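Local coordinates for DNA topoisomerase 2-associated protein PAT1 (Saccharomyces cerevisiae, PDB 5LMG) that activates mRNA decapping and represses translation, its C-terminal domain directly binding the decapping enzyme Dcp2 and the 5'-3' exonuclease Xrn1, at residues K148-L151 with T152-K155; K342-L345 with Y346-N350. The protein carries 2 engineered substitutions. One frame throughout, in Å; residues are numbered along the deposited sequence.

The two contacts are local ones within a single, largely helical chain, and contact 1 precedes contact 2 along the sequence. Contact 1 forms the N-terminal cap of helix 151-174, where the loop after helix 136-141 runs into it, whereas contact 2 lies within helix 329-355, the last helix before the two-stranded antiparallel sheet. Their centres are about 27 Å apart and their nearest atoms about 16 Å, and they share no helix. Each packs on a different neighbour, contact 1 on helix 257-267 and contact 2 on helices 275-286 and 290-322. The contacts thus belong to a helix start and a mid-helix surface that do not touch in this domain of stacked helices.

Contact 1 (K148-L151 with T152-K155); sequences KPTL and TQLK
T150 and Q153 form a capping box at the start of helix 151-174, T150 taking the N-cap position. The first half of the box is firm: the backbone N of T150 donates to Q153 OE1 at 3.0 Å, with an N-H...O angle of 165° and the donor tilted 25° from the amide's carbonyl plane. The reciprocal bond, from the backbone N of Q153 to T150 OG1, is weak at 3.4 Å. OG1 is placed for it by a chi1 of 66°, which sets the hydroxyl between the backbone N and the carbonyl carbon of T150. Q153 has CG beside its own backbone N and then runs extended, so that the aliphatic part of its chain passes T150 OG1, CG lying 3.5 Å from that oxygen, before the amide reaches back to the loop. Q153 OE1 also accepts from a water at 2.7 Å, which donates in turn to K148 O, giving the amide oxygen two donors that fix its rotation. Shortening this side chain to that of an alanine is likely to leave the T150 N-H without its side-chain acceptor and to break the water link to K148 O. Backbone bonds from L154 N to T150 O and from K155 N to L151 O begin the regular helical pattern. On the side facing helix 257-267, P149 and L154 both touch I263, and P149 O accepts a hydrogen bond from H262. There the two apolar side chains cross obliquely, CG of the P149 ring meeting L154 CD2 at 3.8 Å.

Contact 2 (K342-L345 with Y346-N350); sequences KEKL and YQDLN
K342 and Y346, like K344 and D348, are i to i+4 pairs on neighbouring turns of the alpha-helix 329-355. The backbone supplies the frame: the amides of Y346, Q347, D348 and L349 donate to the carbonyl oxygens of K342, E343, K344 and L345, D348 N to K344 O being 2.9 Å. Ionic contact follows on the side facing helix 275-286. K344 starts with CG anti to its backbone N (chi1 -176°), runs extended and bends only at the last torsion, bringing NZ 3.1 Å from D348 OD2, on the side of its syn lone pair. NZ also forms a salt bridge with D273, so the ammonium joins two carboxylates, while the D348 side chain touches A275 and W278. The CH-pi contact is made by K342, whose CG sits off-centre over the Y346 ring, 4.2 Å from the centroid and 28° off the normal. K342 O lies over one ring face, 3.6 Å above the plane. Farther along, the K342 chain bends at chi3, its CE lying 3.8 Å from Y346 CE2, and its charged end forms a salt bridge with E318. A water in the plane of the ring edge completes the group, accepting from K342 NZ at 2.8 Å and hydrogen-bonding Y346 OH at 3.1 Å.

Contact 1 (K148-L151 with T152-K155)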
loop_
_atom_site.group_PDB
_atom_site.type_symbol
_atom_site.label_atom_id
_atom_site.label_comp_id
_atom_site.label_asym_id
_atom_site.label_seq_id
_atom_site.Cartn_x
_atom_site.Cartn_y
_atom_site.Cartn_z
ATOM N N LYS A 148 -16.215 -1.400 9.602
ATOM C CA LYS A 148 -16.508 -2.806 9.906
ATOM C C LYS A 148 -16.553 -3.656 8.610
ATOM O O LYS A 148 -17.635 -4.105 8.209
ATOM C CB LYS A 148 -17.817 -2.921 10.725
ATOM C CG LYS A 148 -17.796 -2.238 12.097
ATOM C CD LYS A 148 -16.916 -2.957 13.116
ATOM C CE LYS A 148 -16.860 -2.222 14.434
ATOM N NZ LYS A 148 -15.794 -2.757 15.324
ATOM N N PRO A 149 -15.407 -3.844 7.899
ATOM C CA PRO A 149 -15.454 -4.650 6.666
ATOM C C PRO A 149 -15.779 -6.113 6.945
ATOM O O PRO A 149 -15.296 -6.673 7.916
ATOM C CB PRO A 149 -14.054 -4.485 6.068
ATOM C CG PRO A 149 -13.186 -4.165 7.225
ATOM C CD PRO A 149 -14.029 -3.388 8.191
ATOM N N THR A 150 -16.600 -6.723 6.104
ATOM C CA THR A 150 -16.960 -8.138 6.279
ATOM C C THR A 150 -15.801 -8.996 5.760
ATOM O O THR A 150 -14.922 -8.464 5.077
ATOM C CB THR A 150 -18.279 -8.438 5.547
ATOM O OG1 THR A 150 -18.067 -8.284 4.143
ATOM C CG2 THR A 150 -19.422 -7.530 6.002
ATOM N N LEU A 151 -15.776 -10.302 6.077
ATOM C CA LEU A 151 -14.718 -11.187 5.568
ATOM C C LEU A 151 -14.645 -11.184 4.010
ATOM O O LEU A 151 -13.553 -11.178 3.448
ATOM C CB LEU A 151 -14.833 -12.621 6.131
ATOM C CG LEU A 151 -13.685 -13.602 5.797
ATOM C CD1 LEU A 151 -12.323 -13.064 6.255
ATOM C CD2 LEU A 151 -13.953 -14.989 6.397
ATOM N N THR A 152 -15.805 -11.157 3.337
ATOM C CA THR A 152 -15.915 -11.111 1.872
ATOM C C THR A 152 -15.219 -9.859 1.326
ATOM O O THR A 152 -14.507 -9.939 0.320
ATOM C CB THR A 152 -17.403 -11.233 1.465
ATOM O OG1 THR A 152 -17.899 -12.493 1.917
ATOM C CG2 THR A 152 -17.633 -11.101 -0.047
ATOM N N GLN A 153 -15.402 -8.718 2.013
ATOM C CA GLN A 153 -14.797 -7.446 1.652
ATOM C C GLN A 153 -13.277 -7.481 1.851
ATOM O O GLN A 153 -12.548 -7.014 0.972
ATOM C CB GLN A 153 -15.452 -6.296 2.428
ATOM C CG GLN A 153 -16.846 -5.966 1.895
ATOM C CD GLN A 153 -17.618 -4.999 2.755
ATOM O OE1 GLN A 153 -17.390 -4.862 3.954
ATOM N NE2 GLN A 153 -18.590 -4.339 2.163
ATOM N N LEU A 154 -12.807 -8.104 2.961
ATOM C CA LEU A 154 -11.374 -8.264 3.247
ATOM C C LEU A 154 -10.685 -9.142 2.177
ATOM O O LEU A 154 -9.565 -8.816 1.753
ATOM C CB LEU A 154 -11.132 -8.835 4.653
ATOM C CG LEU A 154 -11.474 -7.937 5.857
ATOM C CD1 LEU A 154 -11.238 -8.685 7.184
ATOM C CD2 LEU A 154 -10.680 -6.619 5.827
ATOM N N LYS A 155 -11.382 -10.214 1.710
ATOM C CA LYS A 155 -10.897 -11.121 0.657
ATOM C C LYS A 155 -10.692 -10.336 -0.660
ATOM O O LYS A 155 -9.699 -10.560 -1.352
ATOM C CB LYS A 155 -11.858 -12.312 0.447
ATOM C CG LYS A 155 -11.868 -13.351 1.585
ATOM C CD LYS A 155 -10.591 -14.189 1.641
ATOM C CE LYS A 155 -10.540 -15.072 2.861
ATOM N NZ LYS A 155 -9.271 -15.842 2.925
HETATM O O HOH W 1 -19.095 -3.375 5.484
#

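Contact 2 (K342-L345 with Y346-N350)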
loop_
_atom_site.group_PDB
_atom_site.type_symbol
_atom_site.label_atom_id
_atom_site.label_comp_id
_atom_site.label_asym_id
_atom_site.label_seq_id
_atom_site.Cartn_x
_atom_site.Cartn_y
_atom_site.Cartn_z
ATOM N N LYS A 342 7.850 -10.795 18.546
ATOM C CA LYS A 342 8.778 -9.833 19.159
ATOM C C LYS A 342 9.782 -9.319 18.109
ATOM O O LYS A 342 9.922 -8.105 17.935
ATOM C CB LYS A 342 9.505 -10.461 20.359
ATOM C CG LYS A 342 10.482 -9.519 21.072
ATOM C CD LYS A 342 11.463 -10.288 21.947
ATOM C CE LYS A 342 12.525 -11.000 21.138
ATOM N NZ LYS A 342 13.553 -11.628 22.003
ATOM N N GLU A 343 10.435 -10.246 17.388
ATOM C CA GLU A 343 11.424 -9.926 16.350
ATOM C C GLU A 343 10.804 -9.175 15.181
ATOM O O GLU A 343 11.452 -8.297 14.609
ATOM C CB GLU A 343 12.162 -11.187 15.882
ATOM C CG GLU A 343 13.119 -11.729 16.938
ATOM C CD GLU A 343 13.848 -13.023 16.625
ATOM O OE1 GLU A 343 13.454 -13.731 15.667
ATOM O OE2 GLU A 343 14.800 -13.349 17.370
ATOM N N LYS A 344 9.531 -9.485 14.865
ATOM C CA LYS A 344 8.784 -8.835 13.795
ATOM C C LYS A 344 8.650 -7.331 14.101
ATOM O O LYS A 344 8.953 -6.520 13.228
ATOM C CB LYS A 344 7.405 -9.493 13.597
ATOM C CG LYS A 344 6.635 -8.897 12.420
ATOM C CD LYS A 344 5.307 -9.597 12.152
ATOM C CE LYS A 344 4.627 -9.066 10.907
ATOM N NZ LYS A 344 4.209 -7.642 11.040
ATOM N N LEU A 345 8.213 -6.980 15.341
ATOM C CA LEU A 345 8.053 -5.596 15.804
ATOM C C LEU A 345 9.384 -4.835 15.767
ATOM O O LEU A 345 9.409 -3.706 15.296
ATOM C CB LEU A 345 7.410 -5.525 17.215
ATOM C CG LEU A 345 5.957 -6.023 17.342
ATOM C CD1 LEU A 345 5.502 -6.064 18.814
ATOM C CD2 LEU A 345 4.981 -5.198 16.477
ATOM N N TYR A 346 10.494 -5.481 16.201
ATOM C CA TYR A 346 11.851 -4.918 16.171
ATOM C C TYR A 346 12.241 -4.534 14.737
ATOM O O TYR A 346 12.663 -3.399 14.500
ATOM C CB TYR A 346 12.889 -5.941 16.684
ATOM C CG TYR A 346 12.927 -6.211 18.177
ATOM C CD1 TYR A 346 12.270 -5.377 19.077
ATOM C CD2 TYR A 346 13.652 -7.281 18.690
ATOM C CE1 TYR A 346 12.335 -5.604 20.450
ATOM C CE2 TYR A 346 13.736 -7.508 20.062
ATOM C CZ TYR A 346 13.061 -6.676 20.939
ATOM O OH TYR A 346 13.117 -6.921 22.291
ATOM N N GLN A 347 12.073 -5.493 13.790
ATOM C CA GLN A 347 12.417 -5.365 12.374
ATOM C C GLN A 347 11.586 -4.310 11.647
ATOM O O GLN A 347 12.163 -3.530 10.887
ATOM C CB GLN A 347 12.333 -6.719 11.653
ATOM C CG GLN A 347 13.421 -7.718 12.046
ATOM C CD GLN A 347 13.006 -9.159 11.814
ATOM O OE1 GLN A 347 12.117 -9.472 11.007
ATOM N NE2 GLN A 347 13.642 -10.073 12.533
ATOM N N ASP A 348 10.250 -4.278 11.877
ATOM C CA ASP A 348 9.351 -3.312 11.232
ATOM C C ASP A 348 9.684 -1.883 11.662
ATOM O O ASP A 348 9.789 -0.997 10.814
ATOM C CB ASP A 348 7.869 -3.641 11.494
ATOM C CG ASP A 348 7.380 -4.936 10.858
ATOM O OD1 ASP A 348 8.129 -5.522 10.031
ATOM O OD2 ASP A 348 6.257 -5.373 11.193
ATOM N N LEU A 349 9.920 -1.682 12.964
ATOM C CA LEU A 349 10.299 -0.386 13.505
ATOM C C LEU A 349 11.712 0.030 13.018
ATOM O O LEU A 349 11.881 1.174 12.600
ATOM C CB LEU A 349 10.186 -0.377 15.042
ATOM C CG LEU A 349 10.640 0.891 15.792
ATOM C CD1 LEU A 349 9.861 2.139 15.347
ATOM C CD2 LEU A 349 10.525 0.694 17.297
ATOM N N ASN A 350 12.691 -0.900 13.019
ATOM C CA ASN A 350 14.051 -0.597 12.551
ATOM C C ASN A 350 14.124 -0.279 11.055
ATOM O O ASN A 350 15.010 0.463 10.657
ATOM C CB ASN A 350 15.055 -1.679 12.948
ATOM C CG ASN A 350 15.516 -1.498 14.366
ATOM O OD1 ASN A 350 15.863 -0.394 14.793
ATOM N ND2 ASN A 350 15.516 -2.570 15.138
HETATM O O HOH W 2 14.847 -9.349 23.045
#